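Side-chain contacts in CTP:phosphocholine Cytidylyltransferase (Streptococcus pneumoniae, PDB 1JYK), which catalyses the transfer of a cytidylyl group from CTP to phosphocholine, which yields CDP-choline and pyrophosphate: residues E116-N120 with S121-D125; N137-T140 with R141-F145; D217-E221 with L222-V226. All coordinates share one frame; numbering follows the deposited sequence.

Interaction 1 of 3, residues E116-N120 with S121-D125; sequences EELAN and SYVID
L118 lays the CD1 branch of its side chain over V123, meeting CG2 at 3.9 Å, the two aliphatic groups passing at a slant. The torsions explain the meeting: the leucine bond from CB to CG points away from its own backbone N (chi1 -168°), which swings a side chain that starts out away from the strand back alongside it, while V123 offers the methyl that lies beside its own nitrogen. Both branches are apolar and buried, as suits residues that also pack on W185; L118 in addition leans on A190 and I193 of helix 187-201. Between them the chain reverses in a type II beta turn from L118 to S121, closed by the N-H of S121 on the carbonyl of L118. That bond is weak: N to O is 3.0 Å, but the angle at hydrogen is only 123°. N120 sits at the third position of the turn in the left-handed backbone conformation with positive phi, which asparagine tolerates better than most residues with a side chain. N120 and S121 both face W185 of the antiparallel strand 182-185, a G1 beta bulge, the usual companion of such a turn at the start of a strand. S121 is tightly enclosed here: its CB lies 3.1 Å from the O of L118 and 3.4 Å from the O of E117. A serine fits because CB is small and the hydroxyl can turn forward along the strand, where OG donates to the O of Y122 at 2.9 Å, approaching from above the carbonyl plane. Further out, the phenol of Y122 reaches the carbonyl of R136, and the backbone O of A119 receives the ammonium of K27 on the neighbouring parallel strand 27-32.

Interaction 2 of 3, residues N137-T140 with R141-F145; sequences NDLT and RSTYF
L139 turns about its first side-chain bond to an unusual angle (chi1 -114°), and F145 sets its ring on the far side from its own carbonyl carbon (chi1 -69°); together these rotations bring leucine CD2 to the rim of the phenyl ring. The two side chains come from opposite directions, and CD2, 3.7 Å from CZ and 4.0 Å from CE2 of F145, meets the edge of the ring near its plane instead of a face. One face is covered from within the strand by T143, whose CG2 stands 3.8 Å above the plane, displaced toward the rim. The same threonine turns its hydroxyl toward the loop, with OG1 4.0 Å from L139 CD2. That oxygen is 3.0 Å from the O of R141, a possible hydrogen bond, not settled because that proton has a second acceptor within reach. A branched threonine suits this place, since one arm lines the aromatic ring and the other remains polar. R141, by contrast, extends outward to the solvent side, where its guanidinium makes a cation-pi contact with Y225 of the adjoining strand; its backbone N is buried where the loop joins the strand and has no partner in the model. F184 adds to the hydrophobic cluster by packing on L139. What results is the entry of a loop into a central strand of the mixed beta sheet of the alpha/beta nucleotidyltransferase fold, with a loop leucine and a strand phenylalanine packed against each other.

Interaction 3 of 3, residues D217-E221 with L222-V226; sequences DNIKE and LDVYV
L222 N donates its hydrogen to I219 O at 3.0 Å, nearly straight at 158°, although the donor stands well above the carbonyl plane. One residue earlier the pattern is the same: N218 O receives the backbone N-H of E221 at 2.8 Å, and the side chain of L222 rests against that oxygen, with CG 3.7 Å and CD1 3.9 Å away. Successive bonds three residues apart make residues 219-221 a short turn of 3-10 helix, from which the chain runs on to strand 224-228. L222 keeps its CG beside its own nitrogen (chi1 -50°), which folds the isobutyl group back over the turn; its side chain also packs on T189, K192 and F196 of helix 187-201. A leucine serves because it is bulky and apolar at this buried spot, while E221 and K220 face solvent. Farther along, I219 CD1 and V224 CG2 approach to 4.4 Å, a loose touch. N218 ND2 is bound by M214 O. Backbone hydrogen bonds thus shape the turn, L222 and the bond from the K192 ammonium to E221 O tie it to helix 187-201, and I219 packs against strand 166-170.

Interactions 1, 2 and 3 follow one another along the chain, and each joins a loop or turn to a strand of the same mixed sheet. Interactions 1 and 2, centres 11 Å apart, touch directly: Y122 OH lies 3.6 Å from L139 CD2, and Y122 CE1 3.9 Å from F145 CE2. Interactions 2 and 3, centres 13 Å apart, belong to parallel neighbouring strands, joined by probable hydrogen bonds of 2.8 Å from Y144 N to Y225 O and from Y225 N to S142 O. Interactions 1 and 3 do not touch, their nearest atoms being about 9 Å apart. All three are structural packing around the sheet that probably supports the nucleotide site, as in related nucleotidyltransferases.

Interaction 1 of 3, residues E116-N120 with S121-D125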
# COMPACT_ATOMS: atom_id res chain seq x y z
N GLU A 116 -13.06 -3.49 -8.12
CA GLU A 116 -13.87 -4.67 -7.89
C GLU A 116 -13.08 -5.82 -7.26
O GLU A 116 -13.64 -6.86 -6.91
CB GLU A 116 -14.54 -5.11 -9.19
CG GLU A 116 -15.33 -3.99 -9.90
CD GLU A 116 -16.40 -3.32 -9.03
OE1 GLU A 116 -16.95 -3.98 -8.11
OE2 GLU A 116 -16.71 -2.13 -9.25
N GLU A 117 -11.77 -5.63 -7.10
CA GLU A 117 -10.91 -6.65 -6.51
C GLU A 117 -10.59 -6.32 -5.06
O GLU A 117 -9.91 -7.09 -4.38
CB GLU A 117 -9.60 -6.74 -7.29
CG GLU A 117 -9.79 -6.98 -8.78
CD GLU A 117 -9.85 -8.45 -9.12
OE1 GLU A 117 -9.79 -9.29 -8.19
OE2 GLU A 117 -9.96 -8.78 -10.32
N LEU A 118 -11.07 -5.18 -4.58
CA LEU A 118 -10.79 -4.75 -3.23
C LEU A 118 -11.23 -5.69 -2.11
O LEU A 118 -10.52 -5.86 -1.12
CB LEU A 118 -11.38 -3.35 -2.99
CG LEU A 118 -10.92 -2.65 -1.71
CD1 LEU A 118 -9.39 -2.58 -1.64
CD2 LEU A 118 -11.51 -1.25 -1.68
N ALA A 119 -12.41 -6.29 -2.26
CA ALA A 119 -12.94 -7.20 -1.25
C ALA A 119 -11.98 -8.31 -0.83
O ALA A 119 -11.51 -9.08 -1.67
CB ALA A 119 -14.25 -7.81 -1.74
N ASN A 120 -11.72 -8.38 0.47
CA ASN A 120 -10.83 -9.39 1.04
C ASN A 120 -9.44 -9.31 0.46
O ASN A 120 -8.78 -10.33 0.22
CB ASN A 120 -11.42 -10.77 0.83
CG ASN A 120 -12.67 -10.99 1.63
OD1 ASN A 120 -12.72 -10.66 2.82
ND2 ASN A 120 -13.70 -11.53 0.99
N SER A 121 -8.97 -8.09 0.24
CA SER A 121 -7.66 -7.87 -0.33
C SER A 121 -6.75 -6.98 0.51
O SER A 121 -7.21 -6.08 1.22
CB SER A 121 -7.82 -7.27 -1.72
OG SER A 121 -6.57 -6.84 -2.25
N TYR A 122 -5.45 -7.25 0.43
CA TYR A 122 -4.45 -6.44 1.10
C TYR A 122 -4.10 -5.38 0.07
O TYR A 122 -4.17 -5.64 -1.13
CB TYR A 122 -3.17 -7.25 1.38
CG TYR A 122 -3.21 -8.09 2.62
CD1 TYR A 122 -2.83 -7.58 3.86
CD2 TYR A 122 -3.67 -9.41 2.57
CE1 TYR A 122 -2.90 -8.36 5.01
CE2 TYR A 122 -3.75 -10.20 3.71
CZ TYR A 122 -3.36 -9.67 4.93
OH TYR A 122 -3.47 -10.45 6.05
N VAL A 123 -3.75 -4.18 0.54
CA VAL A 123 -3.33 -3.11 -0.35
C VAL A 123 -1.94 -2.83 0.20
O VAL A 123 -1.80 -2.52 1.39
CB VAL A 123 -4.23 -1.86 -0.25
CG1 VAL A 123 -3.63 -0.72 -1.08
CG2 VAL A 123 -5.63 -2.19 -0.76
N ILE A 124 -0.93 -2.91 -0.65
CA ILE A 124 0.45 -2.73 -0.22
C ILE A 124 1.22 -1.70 -1.02
O ILE A 124 1.17 -1.71 -2.25
CB ILE A 124 1.19 -4.08 -0.31
CG1 ILE A 124 0.46 -5.11 0.56
CG2 ILE A 124 2.65 -3.93 0.09
CD1 ILE A 124 0.43 -6.50 -0.03
N ASP A 125 1.94 -0.83 -0.33
CA ASP A 125 2.76 0.18 -1.00
C ASP A 125 4.04 -0.56 -1.37
O ASP A 125 4.59 -1.30 -0.55
CB ASP A 125 3.11 1.33 -0.05
CG ASP A 125 1.93 2.27 0.19
OD1 ASP A 125 0.90 2.17 -0.51
OD2 ASP A 125 2.06 3.13 1.09

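Interaction 2 of 3, residues N137-T140 with R141-F145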
# COMPACT_ATOMS: atom_id res chain seq x y z
N ASN A 137 -3.88 -15.21 6.00
CA ASN A 137 -5.07 -15.47 5.20
C ASN A 137 -6.33 -15.73 6.04
O ASN A 137 -7.33 -16.22 5.52
CB ASN A 137 -4.81 -16.63 4.22
CG ASN A 137 -4.64 -17.98 4.92
OD1 ASN A 137 -4.55 -18.06 6.15
ND2 ASN A 137 -4.58 -19.04 4.13
N ASP A 138 -6.28 -15.37 7.32
CA ASP A 138 -7.43 -15.59 8.20
C ASP A 138 -8.00 -14.32 8.83
O ASP A 138 -8.76 -14.39 9.80
CB ASP A 138 -7.04 -16.59 9.28
CG ASP A 138 -5.89 -16.09 10.13
OD1 ASP A 138 -5.35 -15.01 9.82
OD2 ASP A 138 -5.55 -16.78 11.11
N LEU A 139 -7.64 -13.16 8.29
CA LEU A 139 -8.15 -11.89 8.81
C LEU A 139 -9.64 -11.80 8.52
O LEU A 139 -10.07 -12.13 7.41
CB LEU A 139 -7.43 -10.72 8.13
CG LEU A 139 -6.54 -9.86 9.02
CD1 LEU A 139 -5.52 -10.73 9.73
CD2 LEU A 139 -5.85 -8.81 8.15
N THR A 140 -10.42 -11.35 9.49
CA THR A 140 -11.86 -11.25 9.31
C THR A 140 -12.42 -9.84 9.36
O THR A 140 -13.64 -9.64 9.33
CB THR A 140 -12.61 -12.09 10.37
OG1 THR A 140 -12.24 -11.65 11.68
CG2 THR A 140 -12.27 -13.56 10.22
N ARG A 141 -11.54 -8.84 9.43
CA ARG A 141 -12.00 -7.47 9.48
C ARG A 141 -10.97 -6.55 8.86
O ARG A 141 -9.78 -6.87 8.83
CB ARG A 141 -12.28 -7.04 10.92
CG ARG A 141 -11.04 -6.83 11.75
CD ARG A 141 -11.34 -6.99 13.23
NE ARG A 141 -10.26 -6.47 14.06
CZ ARG A 141 -10.38 -6.19 15.35
NH1 ARG A 141 -11.54 -6.38 15.96
NH2 ARG A 141 -9.35 -5.72 16.04
N SER A 142 -11.43 -5.41 8.34
CA SER A 142 -10.55 -4.43 7.71
C SER A 142 -9.51 -4.00 8.74
O SER A 142 -9.86 -3.66 9.88
CB SER A 142 -11.36 -3.24 7.21
OG SER A 142 -12.32 -3.67 6.27
N THR A 143 -8.25 -4.00 8.33
CA THR A 143 -7.16 -3.67 9.24
C THR A 143 -6.06 -2.80 8.65
O THR A 143 -5.70 -2.94 7.48
CB THR A 143 -6.47 -4.98 9.74
OG1 THR A 143 -7.44 -5.83 10.34
CG2 THR A 143 -5.37 -4.67 10.73
N TYR A 144 -5.53 -1.91 9.48
CA TYR A 144 -4.42 -1.07 9.10
C TYR A 144 -3.27 -1.61 9.94
O TYR A 144 -3.38 -1.65 11.17
CB TYR A 144 -4.65 0.39 9.51
CG TYR A 144 -5.33 1.23 8.48
CD1 TYR A 144 -4.74 1.49 7.25
CD2 TYR A 144 -6.58 1.79 8.73
CE1 TYR A 144 -5.38 2.27 6.29
CE2 TYR A 144 -7.23 2.58 7.79
CZ TYR A 144 -6.62 2.81 6.57
OH TYR A 144 -7.26 3.59 5.64
N PHE A 145 -2.19 -2.06 9.30
CA PHE A 145 -1.03 -2.54 10.05
C PHE A 145 -0.20 -1.28 10.20
O PHE A 145 0.37 -0.78 9.23
CB PHE A 145 -0.30 -3.63 9.25
CG PHE A 145 -1.09 -4.89 9.14
CD1 PHE A 145 -0.83 -5.97 9.98
CD2 PHE A 145 -2.15 -4.99 8.24
CE1 PHE A 145 -1.60 -7.13 9.92
CE2 PHE A 145 -2.93 -6.14 8.17
CZ PHE A 145 -2.66 -7.22 9.02

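Interaction 3 of 3, residues D217-E221 with L222-V226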
# COMPACT_ATOMS: atom_id res chain seq x y z
N ASP A 217 -12.01 10.17 4.39
CA ASP A 217 -13.16 11.05 4.15
C ASP A 217 -14.53 10.43 4.39
O ASP A 217 -15.55 11.10 4.26
CB ASP A 217 -13.08 11.63 2.74
CG ASP A 217 -11.83 12.49 2.52
OD1 ASP A 217 -11.43 12.68 1.36
OD2 ASP A 217 -11.25 12.99 3.51
N ASN A 218 -14.57 9.14 4.74
CA ASN A 218 -15.84 8.45 4.99
C ASN A 218 -15.70 7.53 6.19
O ASN A 218 -16.50 6.61 6.38
CB ASN A 218 -16.23 7.61 3.76
CG ASN A 218 -16.32 8.44 2.48
OD1 ASN A 218 -17.35 9.07 2.22
ND2 ASN A 218 -15.26 8.43 1.68
N ILE A 219 -14.69 7.78 7.02
CA ILE A 219 -14.41 6.95 8.18
C ILE A 219 -15.61 6.62 9.06
O ILE A 219 -15.73 5.51 9.57
CB ILE A 219 -13.28 7.59 9.03
CG1 ILE A 219 -12.77 6.59 10.07
CG2 ILE A 219 -13.78 8.86 9.69
CD1 ILE A 219 -12.38 5.24 9.49
N LYS A 220 -16.51 7.58 9.23
CA LYS A 220 -17.71 7.40 10.05
C LYS A 220 -18.64 6.31 9.53
O LYS A 220 -19.52 5.84 10.26
CB LYS A 220 -18.47 8.72 10.17
CG LYS A 220 -17.75 9.94 9.55
CD LYS A 220 -17.46 9.73 8.06
CE LYS A 220 -16.56 10.82 7.47
NZ LYS A 220 -15.45 11.27 8.36
N GLU A 221 -18.45 5.90 8.29
CA GLU A 221 -19.28 4.85 7.69
C GLU A 221 -18.58 3.50 7.61
O GLU A 221 -19.19 2.51 7.22
CB GLU A 221 -19.69 5.24 6.26
CG GLU A 221 -20.09 6.68 6.11
CD GLU A 221 -21.42 6.95 6.76
OE1 GLU A 221 -22.28 6.05 6.73
OE2 GLU A 221 -21.59 8.06 7.32
N LEU A 222 -17.30 3.47 7.96
CA LEU A 222 -16.54 2.24 7.86
C LEU A 222 -16.04 1.69 9.18
O LEU A 222 -15.80 2.43 10.12
CB LEU A 222 -15.36 2.45 6.92
CG LEU A 222 -15.68 3.09 5.56
CD1 LEU A 222 -14.40 3.61 4.91
CD2 LEU A 222 -16.37 2.07 4.68
N ASP A 223 -15.90 0.37 9.23
CA ASP A 223 -15.40 -0.32 10.41
C ASP A 223 -14.01 -0.84 10.05
O ASP A 223 -13.87 -1.82 9.31
CB ASP A 223 -16.31 -1.50 10.78
CG ASP A 223 -17.67 -1.05 11.27
OD1 ASP A 223 -17.82 0.12 11.68
OD2 ASP A 223 -18.61 -1.87 11.25
N VAL A 224 -12.99 -0.16 10.57
CA VAL A 224 -11.60 -0.54 10.31
C VAL A 224 -10.87 -0.60 11.65
O VAL A 224 -11.14 0.19 12.55
CB VAL A 224 -10.89 0.50 9.42
CG1 VAL A 224 -9.65 -0.15 8.77
CG2 VAL A 224 -11.86 1.04 8.37
N TYR A 225 -9.95 -1.54 11.76
CA TYR A 225 -9.22 -1.71 13.00
C TYR A 225 -7.73 -1.54 12.83
O TYR A 225 -7.22 -1.58 11.71
CB TYR A 225 -9.55 -3.07 13.59
CG TYR A 225 -11.01 -3.18 13.92
CD1 TYR A 225 -11.96 -3.43 12.93
CD2 TYR A 225 -11.46 -2.99 15.23
CE1 TYR A 225 -13.31 -3.48 13.23
CE2 TYR A 225 -12.81 -3.04 15.54
CZ TYR A 225 -13.73 -3.29 14.54
OH TYR A 225 -15.06 -3.36 14.85
N VAL A 226 -7.04 -1.33 13.94
CA VAL A 226 -5.61 -1.13 13.92
C VAL A 226 -4.84 -2.31 14.50
O VAL A 226 -5.18 -2.82 15.56
CB VAL A 226 -5.22 0.15 14.71
CG1 VAL A 226 -3.72 0.36 14.68
CG2 VAL A 226 -5.93 1.35 14.13